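HIAXHD3 (Humicola insolens, PDB 3ZXK) is a GH43 arabinofuranosidase that probably removes arabinose side chains from xylan-type polysaccharides and served as a scaffold for engineering added endo-xylanase activity. Local coordinates at residues A[378-383]-A[462-467]; A[406-411]-A[421-426]; A[474-479]-A[493-498]. All coordinates share one frame; numbering follows the deposited sequence.

Interaction 1: A[378-383]-A[462-467]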
ATOM      1  N   GLY A 378       8.220  -5.593   8.554  1.00  6.07           N
ATOM      2  CA  GLY A 378       9.085  -5.115   9.609  1.00  6.07           C
ATOM      3  C   GLY A 378       9.087  -5.996  10.833  1.00  6.62           C
ATOM      4  O   GLY A 378       8.257  -6.887  10.972  1.00  7.78           O
ATOM      5  N   PRO A 379       9.995  -5.702  11.764  1.00  7.14           N
ATOM      6  CA  PRO A 379      10.889  -4.529  11.688  1.00  7.33           C
ATOM      7  C   PRO A 379      12.137  -4.688  10.806  1.00  7.06           C
ATOM      8  O   PRO A 379      12.726  -3.669  10.435  1.00  7.23           O
ATOM      9  CB  PRO A 379      11.298  -4.317  13.154  1.00  7.86           C
ATOM     10  CG  PRO A 379      11.225  -5.699  13.750  1.00  8.42           C
ATOM     11  CD  PRO A 379      10.037  -6.359  13.091  1.00  8.36           C
ATOM     12  N   LYS A 380      12.532  -5.932  10.498  1.00  7.38           N
ATOM     13  CA  LYS A 380      13.716  -6.199   9.662  1.00  6.74           C
ATOM     14  C   LYS A 380      13.464  -7.389   8.766  1.00  6.49           C
ATOM     15  O   LYS A 380      12.944  -8.399   9.217  1.00  7.27           O
ATOM     16  CB  LYS A 380      14.966  -6.486  10.512  1.00  8.34           C
ATOM     17  CG  LYS A 380      15.228  -5.489  11.616  1.00  9.53           C
ATOM     18  CD  LYS A 380      16.557  -5.805  12.302  1.00 12.53           C
ATOM     19  CE  LYS A 380      16.854  -4.827  13.428  1.00 17.69           C
ATOM     20  NZ  LYS A 380      18.124  -5.164  14.155  1.00 19.06           N
ATOM     21  N   ALA A 381      13.855  -7.270   7.503  1.00  5.91           N
ATOM     22  CA  ALA A 381      13.658  -8.354   6.540  1.00  6.60           C
ATOM     23  C   ALA A 381      14.720  -8.351   5.473  1.00  6.62           C
ATOM     24  O   ALA A 381      15.260  -7.289   5.112  1.00  6.53           O
ATOM     25  CB  ALA A 381      12.283  -8.274   5.876  1.00  7.13           C
ATOM     26  N   SER A 382      14.978  -9.545   4.957  1.00  6.75           N
ATOM     27  CA  SER A 382      15.915  -9.721   3.875  1.00  7.44           C
ATOM     28  C   SER A 382      15.108 -10.046   2.631  1.00  6.63           C
ATOM     29  O   SER A 382      14.219 -10.878   2.698  1.00  8.11           O
ATOM     30  CB  SER A 382      16.845 -10.889   4.210  1.00  9.49           C
ATOM     31  OG  SER A 382      17.833 -11.007   3.231  1.00 12.72           O
ATOM     32  N   GLY A 383      15.364  -9.352   1.515  1.00  5.59           N
ATOM     33  CA  GLY A 383      14.697  -9.701   0.252  1.00  5.72           C
ATOM     34  C   GLY A 383      15.735 -10.231  -0.720  1.00  6.45           C
ATOM     35  O   GLY A 383      16.762  -9.582  -0.968  1.00  6.62           O
ATOM     36  N   ASP A 462      19.325  -6.557   2.801  1.00  6.29           N
ATOM     37  CA  ASP A 462      18.940  -6.731   4.231  1.00  7.03           C
ATOM     38  C   ASP A 462      18.535  -5.350   4.732  1.00  6.89           C
ATOM     39  O   ASP A 462      19.391  -4.493   4.966  1.00  7.39           O
ATOM     40  CB  ASP A 462      20.106  -7.264   5.095  1.00  8.01           C
ATOM     41  CG  ASP A 462      20.392  -8.743   4.891  1.00  9.72           C
ATOM     42  OD1 ASP A 462      19.864  -9.325   3.917  1.00 10.38           O
ATOM     43  OD2 ASP A 462      21.181  -9.315   5.702  1.00 13.83           O
ATOM     44  N   ALA A 463      17.230  -5.144   4.901  1.00  7.17           N
ATOM     45  CA  ALA A 463      16.694  -3.845   5.279  1.00  6.89           C
ATOM     46  C   ALA A 463      16.244  -3.764   6.721  1.00  7.41           C
ATOM     47  O   ALA A 463      15.550  -4.622   7.223  1.00  8.57           O
ATOM     48  CB  ALA A 463      15.508  -3.503   4.397  1.00  7.73           C
ATOM     49  N   ASP A 464      16.600  -2.682   7.377  1.00  7.11           N
ATOM     50  CA  ASP A 464      16.100  -2.431   8.719  1.00  6.90           C
ATOM     51  C   ASP A 464      15.090  -1.299   8.630  1.00  6.76           C
ATOM     52  O   ASP A 464      15.454  -0.160   8.258  1.00  7.19           O
ATOM     53  CB  ASP A 464      17.270  -2.039   9.639  1.00  7.37           C
ATOM     54  CG  ASP A 464      16.832  -1.804  11.090  1.00  8.45           C
ATOM     55  OD1 ASP A 464      15.655  -2.042  11.386  1.00 10.22           O
ATOM     56  OD2 ASP A 464      17.652  -1.379  11.926  1.00 11.41           O
ATOM     57  N   ILE A 465      13.825  -1.602   8.906  1.00  6.32           N
ATOM     58  CA  ILE A 465      12.772  -0.583   8.909  1.00  5.76           C
ATOM     59  C   ILE A 465      12.251  -0.323  10.317  1.00  6.11           C
ATOM     60  O   ILE A 465      11.135   0.187  10.490  1.00  6.49           O
ATOM     61  CB  ILE A 465      11.618  -0.844   7.892  1.00  5.30           C
ATOM     62  CG1 ILE A 465      10.965  -2.231   8.065  1.00  5.09           C
ATOM     63  CG2 ILE A 465      12.165  -0.667   6.476  1.00  5.31           C
ATOM     64  CD1 ILE A 465       9.601  -2.386   7.400  1.00  6.60           C
ATOM     65  N   THR A 466      13.041  -0.662  11.329  1.00  6.38           N
ATOM     66  CA  THR A 466      12.633  -0.346  12.708  1.00  6.38           C
ATOM     67  C   THR A 466      12.262   1.145  12.786  1.00  6.07           C
ATOM     68  O   THR A 466      13.038   1.976  12.327  1.00  6.19           O
ATOM     69  CB  THR A 466      13.783  -0.636  13.697  1.00  7.43           C
ATOM     70  OG1 THR A 466      14.181  -2.009  13.571  1.00  8.47           O
ATOM     71  CG2 THR A 466      13.344  -0.373  15.145  1.00  7.09           C
ATOM     72  N   PRO A 467      11.063   1.494  13.293  1.00  5.93           N
ATOM     73  CA  PRO A 467      10.618   2.888  13.243  1.00  5.80           C
ATOM     74  C   PRO A 467      11.639   3.862  13.839  1.00  5.93           C
ATOM     75  O   PRO A 467      12.271   3.594  14.871  1.00  6.45           O
ATOM     76  CB  PRO A 467       9.297   2.865  14.018  1.00  5.98           C
ATOM     77  CG  PRO A 467       8.777   1.500  13.743  1.00  6.84           C
ATOM     78  CD  PRO A 467       9.985   0.611  13.776  1.00  6.57           C
TER

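Interaction 2: A[406-411]-A[421-426]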
ATOM      1  N   ARG A 406      14.989   8.202  -1.713  1.00  6.74           N
ATOM      2  CA  ARG A 406      16.447   8.048  -1.506  1.00  6.54           C
ATOM      3  C   ARG A 406      16.726   6.568  -1.605  1.00  6.29           C
ATOM      4  O   ARG A 406      16.332   5.802  -0.734  1.00  7.64           O
ATOM      5  CB  ARG A 406      16.887   8.557  -0.130  1.00  7.06           C
ATOM      6  CG  ARG A 406      18.406   8.697  -0.002  1.00  8.22           C
ATOM      7  CD  ARG A 406      18.879   8.540   1.424  1.00  9.26           C
ATOM      8  NE  ARG A 406      18.565   9.751   2.181  1.00 10.08           N
ATOM      9  CZ  ARG A 406      18.756   9.890   3.483  1.00 11.36           C
ATOM     10  NH1 ARG A 406      19.308   8.892   4.182  1.00 11.50           N
ATOM     11  NH2 ARG A 406      18.420  11.030   4.073  1.00 14.19           N
ATOM     12  N   ALA A 407      17.398   6.158  -2.673  1.00  5.54           N
ATOM     13  CA  ALA A 407      17.477   4.739  -3.028  1.00  5.53           C
ATOM     14  C   ALA A 407      18.914   4.226  -3.213  1.00  5.25           C
ATOM     15  O   ALA A 407      19.844   4.987  -3.391  1.00  6.62           O
ATOM     16  CB  ALA A 407      16.660   4.503  -4.289  1.00  5.71           C
ATOM     17  N   ALA A 408      19.077   2.907  -3.240  1.00  4.64           N
ATOM     18  CA  ALA A 408      20.366   2.266  -3.506  1.00  4.22           C
ATOM     19  C   ALA A 408      20.036   0.912  -4.063  1.00  3.89           C
ATOM     20  O   ALA A 408      18.931   0.383  -3.826  1.00  4.04           O
ATOM     21  CB  ALA A 408      21.201   2.109  -2.224  1.00  4.99           C
ATOM     22  N   TYR A 409      20.993   0.320  -4.770  1.00  4.07           N
ATOM     23  CA  TYR A 409      20.796  -0.995  -5.337  1.00  4.00           C
ATOM     24  C   TYR A 409      22.079  -1.798  -5.456  1.00  4.31           C
ATOM     25  O   TYR A 409      23.173  -1.226  -5.407  1.00  4.48           O
ATOM     26  CB  TYR A 409      20.087  -0.929  -6.681  1.00  4.15           C
ATOM     27  CG  TYR A 409      20.804  -0.349  -7.893  1.00  3.98           C
ATOM     28  CD1 TYR A 409      21.847  -1.059  -8.543  1.00  4.23           C
ATOM     29  CD2 TYR A 409      20.381   0.852  -8.467  1.00  4.45           C
ATOM     30  CE1 TYR A 409      22.443  -0.572  -9.702  1.00  4.78           C
ATOM     31  CE2 TYR A 409      20.960   1.351  -9.628  1.00  4.53           C
ATOM     32  CZ  TYR A 409      22.011   0.637 -10.226  1.00  4.41           C
ATOM     33  OH  TYR A 409      22.575   1.060 -11.392  1.00  4.89           O
ATOM     34  N   ILE A 410      21.923  -3.121  -5.567  1.00  4.54           N
ATOM     35  CA  ILE A 410      23.015  -3.989  -5.968  1.00  4.59           C
ATOM     36  C   ILE A 410      22.542  -4.628  -7.280  1.00  4.38           C
ATOM     37  O   ILE A 410      21.362  -5.015  -7.417  1.00  4.59           O
ATOM     38  CB  ILE A 410      23.371  -5.047  -4.901  1.00  4.92           C
ATOM     39  CG1 ILE A 410      24.643  -5.798  -5.325  1.00  5.08           C
ATOM     40  CG2 ILE A 410      22.186  -5.973  -4.620  1.00  5.10           C
ATOM     41  CD1 ILE A 410      25.241  -6.648  -4.223  1.00  6.83           C
ATOM     42  N   GLY A 411      23.415  -4.696  -8.271  1.00  4.85           N
ATOM     43  CA  GLY A 411      22.965  -5.181  -9.565  1.00  5.22           C
ATOM     44  C   GLY A 411      24.094  -5.494 -10.489  1.00  5.18           C
ATOM     45  O   GLY A 411      25.258  -5.617 -10.071  1.00  5.80           O
ATOM     46  N   ILE A 421      29.102  -7.084 -11.246  1.00  6.74           N
ATOM     47  CA  ILE A 421      28.266  -6.665 -10.131  1.00  6.88           C
ATOM     48  C   ILE A 421      28.721  -5.314  -9.614  1.00  6.64           C
ATOM     49  O   ILE A 421      29.919  -5.070  -9.511  1.00  6.49           O
ATOM     50  CB  ILE A 421      28.301  -7.713  -9.000  1.00  7.95           C
ATOM     51  CG1 ILE A 421      27.893  -9.063  -9.580  1.00  8.01           C
ATOM     52  CG2 ILE A 421      27.380  -7.339  -7.846  1.00  9.14           C
ATOM     53  CD1 ILE A 421      28.192 -10.234  -8.689  1.00  9.48           C
ATOM     54  N   VAL A 422      27.758  -4.439  -9.334  1.00  6.28           N
ATOM     55  CA  VAL A 422      27.998  -3.118  -8.758  1.00  6.45           C
ATOM     56  C   VAL A 422      27.008  -2.847  -7.625  1.00  5.66           C
ATOM     57  O   VAL A 422      25.895  -3.417  -7.598  1.00  5.10           O
ATOM     58  CB  VAL A 422      27.874  -1.980  -9.821  1.00  6.52           C
ATOM     59  CG1 VAL A 422      28.947  -2.109 -10.906  1.00  8.31           C
ATOM     60  CG2 VAL A 422      26.483  -1.974 -10.450  1.00  7.23           C
ATOM     61  N   MET A 423      27.411  -1.993  -6.692  1.00  5.58           N
ATOM     62  CA  MET A 423      26.490  -1.434  -5.717  1.00  5.66           C
ATOM     63  C   MET A 423      26.471   0.075  -5.960  1.00  5.87           C
ATOM     64  O   MET A 423      27.516   0.689  -5.984  1.00  6.38           O
ATOM     65  CB  MET A 423      26.920  -1.822  -4.278  1.00  7.59           C
ATOM     66  CG  MET A 423      25.956  -1.377  -3.194  1.00  9.49           C
ATOM     67  SD  MET A 423      26.218   0.341  -2.687  1.00 13.25           S
ATOM     68  CE  MET A 423      24.995   0.608  -1.392  1.00 12.49           C
ATOM     69  N   VAL A 424      25.273   0.632  -6.162  1.00  5.41           N
ATOM     70  CA  VAL A 424      25.029   2.034  -6.483  1.00  5.68           C
ATOM     71  C   VAL A 424      24.227   2.706  -5.363  1.00  6.29           C
ATOM     72  O   VAL A 424      23.202   2.167  -4.876  1.00  5.83           O
ATOM     73  CB  VAL A 424      24.269   2.138  -7.832  1.00  5.88           C
ATOM     74  CG1 VAL A 424      23.723   3.548  -8.102  1.00  6.48           C
ATOM     75  CG2 VAL A 424      25.138   1.618  -8.978  1.00  7.23           C
ATOM     76  N   ASP A 425      24.667   3.897  -4.955  1.00  7.03           N
ATOM     77  CA  ASP A 425      23.916   4.650  -3.972  1.00  8.34           C
ATOM     78  C   ASP A 425      23.723   6.088  -4.447  1.00  8.81           C
ATOM     79  O   ASP A 425      23.992   6.394  -5.602  1.00  8.47           O
ATOM     80  CB  ASP A 425      24.560   4.534  -2.569  1.00  9.94           C
ATOM     81  CG  ASP A 425      25.945   5.169  -2.479  1.00 13.12           C
ATOM     82  OD1 ASP A 425      26.458   5.779  -3.443  1.00 13.91           O
ATOM     83  OD2 ASP A 425      26.534   5.084  -1.370  1.00 19.93           O
ATOM     84  N   ASP A 426      23.214   6.953  -3.573  1.00  8.59           N
ATOM     85  CA  ASP A 426      22.954   8.361  -3.921  1.00  9.73           C
ATOM     86  C   ASP A 426      22.006   8.541  -5.115  1.00  8.92           C
ATOM     87  O   ASP A 426      22.169   9.456  -5.922  1.00  8.42           O
ATOM     88  CB  ASP A 426      24.253   9.134  -4.150  1.00 11.15           C
ATOM     89  CG  ASP A 426      24.037  10.637  -4.153  1.00 13.39           C
ATOM     90  OD1 ASP A 426      23.269  11.139  -3.287  1.00 15.11           O
ATOM     91  OD2 ASP A 426      24.632  11.326  -5.021  1.00 16.44           O
TER

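Interaction 3: A[474-479]-A[493-498]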
ATOM      1  N   GLU A 474      18.978   7.448  11.480  1.00 10.59           N
ATOM      2  CA  GLU A 474      18.568   6.829  10.216  1.00  9.63           C
ATOM      3  C   GLU A 474      18.975   5.364  10.228  1.00  9.04           C
ATOM      4  O   GLU A 474      20.097   5.030  10.589  1.00 11.49           O
ATOM      5  CB  GLU A 474      19.181   7.558   9.007  1.00 10.46           C
ATOM      6  CG  GLU A 474      18.598   8.941   8.796  1.00 11.83           C
ATOM      7  CD  GLU A 474      19.109   9.644   7.548  1.00 14.34           C
ATOM      8  OE1 GLU A 474      20.157   9.245   7.004  1.00 14.25           O
ATOM      9  OE2 GLU A 474      18.462  10.620   7.102  1.00 16.09           O
ATOM     10  N   ARG A 475      18.050   4.491   9.871  1.00  7.45           N
ATOM     11  CA  ARG A 475      18.341   3.074   9.777  1.00  7.30           C
ATOM     12  C   ARG A 475      19.193   2.789   8.545  1.00  6.98           C
ATOM     13  O   ARG A 475      19.312   3.612   7.626  1.00  6.95           O
ATOM     14  CB  ARG A 475      17.038   2.288   9.646  1.00  7.22           C
ATOM     15  CG  ARG A 475      16.024   2.503  10.754  1.00  7.65           C
ATOM     16  CD  ARG A 475      16.605   2.164  12.121  1.00  8.79           C
ATOM     17  NE  ARG A 475      15.668   2.505  13.191  1.00  8.77           N
ATOM     18  CZ  ARG A 475      16.013   2.748  14.452  1.00 10.28           C
ATOM     19  NH1 ARG A 475      17.290   2.695  14.830  1.00 12.72           N
ATOM     20  NH2 ARG A 475      15.081   3.075  15.330  1.00 11.91           N
ATOM     21  N   THR A 476      19.794   1.608   8.520  1.00  7.03           N
ATOM     22  CA  THR A 476      20.617   1.265   7.369  1.00  7.87           C
ATOM     23  C   THR A 476      20.236  -0.088   6.767  1.00  8.22           C
ATOM     24  O   THR A 476      19.665  -0.982   7.434  1.00  9.10           O
ATOM     25  CB  THR A 476      22.119   1.242   7.719  1.00  9.09           C
ATOM     26  OG1 THR A 476      22.339   0.246   8.721  1.00 12.46           O
ATOM     27  CG2 THR A 476      22.601   2.603   8.229  1.00 10.29           C
ATOM     28  N   THR A 477      20.554  -0.201   5.482  1.00  7.63           N
ATOM     29  CA  THR A 477      20.391  -1.410   4.691  1.00  7.05           C
ATOM     30  C   THR A 477      21.739  -1.821   4.123  1.00  6.78           C
ATOM     31  O   THR A 477      22.559  -0.970   3.733  1.00  7.32           O
ATOM     32  CB  THR A 477      19.409  -1.157   3.527  1.00  7.77           C
ATOM     33  OG1 THR A 477      18.087  -1.021   4.059  1.00  7.94           O
ATOM     34  CG2 THR A 477      19.421  -2.315   2.505  1.00  8.85           C
ATOM     35  N   THR A 478      21.964  -3.133   4.087  1.00  6.99           N
ATOM     36  CA  THR A 478      23.175  -3.703   3.467  1.00  6.72           C
ATOM     37  C   THR A 478      22.827  -4.612   2.281  1.00  5.75           C
ATOM     38  O   THR A 478      21.709  -5.117   2.187  1.00  6.65           O
ATOM     39  CB  THR A 478      24.056  -4.439   4.487  1.00  8.23           C
ATOM     40  OG1 THR A 478      23.284  -5.395   5.220  1.00 10.66           O
ATOM     41  CG2 THR A 478      24.681  -3.405   5.469  1.00  9.42           C
ATOM     42  N   PHE A 479      23.779  -4.769   1.360  1.00  5.44           N
ATOM     43  CA  PHE A 479      23.563  -5.475   0.108  1.00  4.86           C
ATOM     44  C   PHE A 479      24.579  -6.614  -0.057  1.00  5.14           C
ATOM     45  O   PHE A 479      25.753  -6.468   0.323  1.00  5.21           O
ATOM     46  CB  PHE A 479      23.690  -4.499  -1.071  1.00  4.82           C
ATOM     47  CG  PHE A 479      22.637  -3.403  -1.086  1.00  4.70           C
ATOM     48  CD1 PHE A 479      22.817  -2.204  -0.389  1.00  5.41           C
ATOM     49  CD2 PHE A 479      21.462  -3.573  -1.810  1.00  4.76           C
ATOM     50  CE1 PHE A 479      21.838  -1.211  -0.389  1.00  6.27           C
ATOM     51  CE2 PHE A 479      20.490  -2.578  -1.832  1.00  5.69           C
ATOM     52  CZ  PHE A 479      20.663  -1.403  -1.106  1.00  5.40           C
ATOM     53  N   GLY A 493      29.650  -2.983  -0.848  1.00  8.92           N
ATOM     54  CA  GLY A 493      29.318  -1.585  -0.700  1.00  9.22           C
ATOM     55  C   GLY A 493      29.165  -1.203   0.752  1.00  9.48           C
ATOM     56  O   GLY A 493      29.184  -2.062   1.638  1.00  9.90           O
ATOM     57  N   PRO A 494      29.012   0.110   1.008  1.00 10.77           N
ATOM     58  CA  PRO A 494      28.746   0.661   2.346  1.00 11.00           C
ATOM     59  C   PRO A 494      27.347   0.293   2.850  1.00 10.93           C
ATOM     60  O   PRO A 494      26.517  -0.197   2.070  1.00 11.37           O
ATOM     61  CB  PRO A 494      28.882   2.171   2.123  1.00 11.91           C
ATOM     62  CG  PRO A 494      28.527   2.378   0.692  1.00 12.74           C
ATOM     63  CD  PRO A 494      28.978   1.156  -0.041  1.00 11.46           C
ATOM     64  N   ALA A 495      27.086   0.516   4.143  1.00 10.70           N
ATOM     65  CA  ALA A 495      25.717   0.415   4.657  1.00 10.62           C
ATOM     66  C   ALA A 495      24.988   1.672   4.219  1.00 11.03           C
ATOM     67  O   ALA A 495      25.518   2.787   4.345  1.00 15.62           O
ATOM     68  CB  ALA A 495      25.707   0.301   6.175  1.00 11.87           C
ATOM     69  N   PHE A 496      23.785   1.514   3.699  1.00  9.16           N
ATOM     70  CA  PHE A 496      23.070   2.643   3.118  1.00  8.52           C
ATOM     71  C   PHE A 496      22.088   3.216   4.129  1.00  8.54           C
ATOM     72  O   PHE A 496      21.227   2.490   4.632  1.00  9.18           O
ATOM     73  CB  PHE A 496      22.356   2.194   1.840  1.00  9.01           C
ATOM     74  CG  PHE A 496      21.352   3.185   1.312  1.00  8.45           C
ATOM     75  CD1 PHE A 496      21.764   4.323   0.608  1.00  9.26           C
ATOM     76  CD2 PHE A 496      19.991   2.978   1.511  1.00  8.76           C
ATOM     77  CE1 PHE A 496      20.824   5.218   0.105  1.00  8.34           C
ATOM     78  CE2 PHE A 496      19.058   3.886   1.035  1.00  9.32           C
ATOM     79  CZ  PHE A 496      19.474   4.997   0.332  1.00  9.34           C
ATOM     80  N   ALA A 497      22.233   4.513   4.414  1.00  7.84           N
ATOM     81  CA  ALA A 497      21.381   5.211   5.357  1.00  7.87           C
ATOM     82  C   ALA A 497      20.052   5.595   4.688  1.00  7.92           C
ATOM     83  O   ALA A 497      20.021   6.215   3.612  1.00  9.07           O
ATOM     84  CB  ALA A 497      22.077   6.455   5.885  1.00  8.20           C
ATOM     85  N   MET A 498      18.963   5.263   5.362  1.00  7.39           N
ATOM     86  CA  MET A 498      17.612   5.415   4.804  1.00  7.58           C
ATOM     87  C   MET A 498      16.928   6.662   5.316  1.00  6.99           C
ATOM     88  O   MET A 498      17.073   7.025   6.496  1.00  8.16           O
ATOM     89  CB  MET A 498      16.781   4.197   5.151  1.00  8.79           C
ATOM     90  CG  MET A 498      17.428   2.907   4.684  1.00  9.03           C
ATOM     91  SD  MET A 498      16.949   1.500   5.699  1.00  9.66           S
ATOM     92  CE  MET A 498      15.219   1.448   5.247  1.00  8.42           C
TER
HETATM   93  O   HOH W   1      15.854   5.616   8.559  1.00  6.88           O
HETATM   94  O   HOH W   2      26.086  -2.938   1.364  1.00  6.90           O

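Interaction 1: A[378-383]-A[462-467]
Three backbone hydrogen bonds tie A381, A463, P379 and I465 together where two antiparallel strands meet. A381 and A463 form the hydrogen-bonded pair, the bond from A463 N to A381 O (2.9 Å) being the shorter of its two. Beyond the strand end, P379 O receives I465 N at 2.8 Å, which carries the pairing one step into the loop, next to the cis peptide bond that precedes P379.

The polar side-chain contacts lie on the face of K380, S382, D462 and D464. S382 OG donates to D462 OD1 (2.7 Å), coming from above the carboxylate plane. D464 turns its carboxylate to its own chain: OD1 takes T466 N at 3.0 Å, closing an Asx turn, and T466 OG1 through the syn lone pair. K380 runs alongside as an extended chain, its CG 3.5 Å from D464 OD1, while NZ stays beyond salt-bridge distance. With D464 replaced by an alanine, T466 N and OG1 are likely to lose their shared acceptor, and the turn would probably be free to relax.

Apolar contact is slight. I465 sets CG1 between its backbone N and carbonyl carbon (chi1 55°), which carries CD1 to G378 CA at 3.5 Å.

In the concanavalin A-like domain, strands 380-388 and 457-464 are inner neighbours of one sheet, flanked by strands 523-533 and 476-482.

Interaction 2: A[406-411]-A[421-426]
The ring of Y409 lies against V424, whose CB stands over the ring centre in a CH-pi contact, 3.7 Å from the centroid and 14° off the normal. The two side chains run side by side from a hydrogen-bonded antiparallel pair. V424 spreads its methyls across the outer half of the ring: CG2 comes to 3.5 Å from Y409 CZ, and CG1 lies near CE2. Y409 holds CG between its backbone N and carbonyl carbon (chi1 69°), a torsion that lays the ring across the strand pair and brings one ring edge to G411 N.

Beneath these side chains the backbone ladder is regular. Y409 N gives to V424 O at 2.9 Å and V424 N returns the bond to Y409 O; G411 and V422 repeat the exchange two residues on. Between these pairs I410 faces M423, and CA-H...O contacts such as M423 CA to Y409 O (3.3 Å) fill the interval. On this second face I410 CG1 meets I421 CG2 at 4.0 Å, and the bent M423 chain brings CE to 4.2 Å from A408 CB.

A second shell surrounds the first. Y409 OH is hydrogen-bonded to W413 NE1, and F513 meets the tyrosine ring with the planes inclined at about 60°. Across the sandwich, F479 packs on A408, I410 and M423. Within the same sheet, D425 forms a salt bridge with R441 of strand 436-448.

The chemistry is thus that of a buried hairpin contact: main-chain amides satisfy one another, mostly apolar groups occupy both faces, the charge of D425 is met by R441, and the tyrosine hydroxyl that enters this setting has its polar partner in W413, which probably helps hold the ring's tilt over V424.

Interaction 3: A[474-479]-A[493-498]
M498 and T477 meet through their torsions: M498 places CG anti to its carbonyl carbon (chi1 -56°) and stays extended at chi2 (153°), bringing SD to 3.2 Å from T477 OG1, which its own first torsion sets anti to the carbonyl carbon. The bend at chi3 turns only CE, and the two side chains cross at about a right angle. T477 OG1 is buried here with no hydrogen-bond partner in the model; SD is simply its near neighbour.

The backbone supplies the regular links. T477 and F496 exchange hydrogen bonds, that from F496 N to T477 O being almost straight (2.8 Å, 178°), and M498 N reaches R475 O at 2.8 Å. Where the chains diverge, water takes over: one molecule accepts from R475 N and donates to M498 O, and another accepts from F479 N at 2.9 Å and lies where it can donate to P494 O.

Apolar contact divides between the two faces. A495 CB lies 3.9 Å from T478 CG2 on the solvent-facing side, whereas F496 CB comes to the edge of the F479 ring, 4.1 Å from CE1, on the side that strands 396-403 and 406-415 cover. E474 lays its chain along M498 O, and its carboxylate forms a salt bridge with R406.

A beta hairpin of this kind, with strand 490-497 outermost in its sheet and one face turned to a second sheet, is characteristic of the concanavalin A-like beta-sandwich.

Overall arrangement
All three contacts belong to the concanavalin A-like domain. Interactions 1 and 3 lie in one sheet, where strands 457-464 and 476-482 are neighbours: D462 N bonds to T478 O, and R475 NE reaches T466 O. Interaction 2 sits in the opposing sheet, its centre about 10 Å from that of interaction 3, and R406 joins the two sheets, reaching the carbonyl of A497 as well. Burial sorts their chemistry. Interaction 2, nearly all core, relies on paired amides and apolar packing; interactions 1 and 3, partly buried, add carboxylates and hydroxyls in the one and bridging waters in the other. Interaction 2 is nested within the loop that interaction 1 closes.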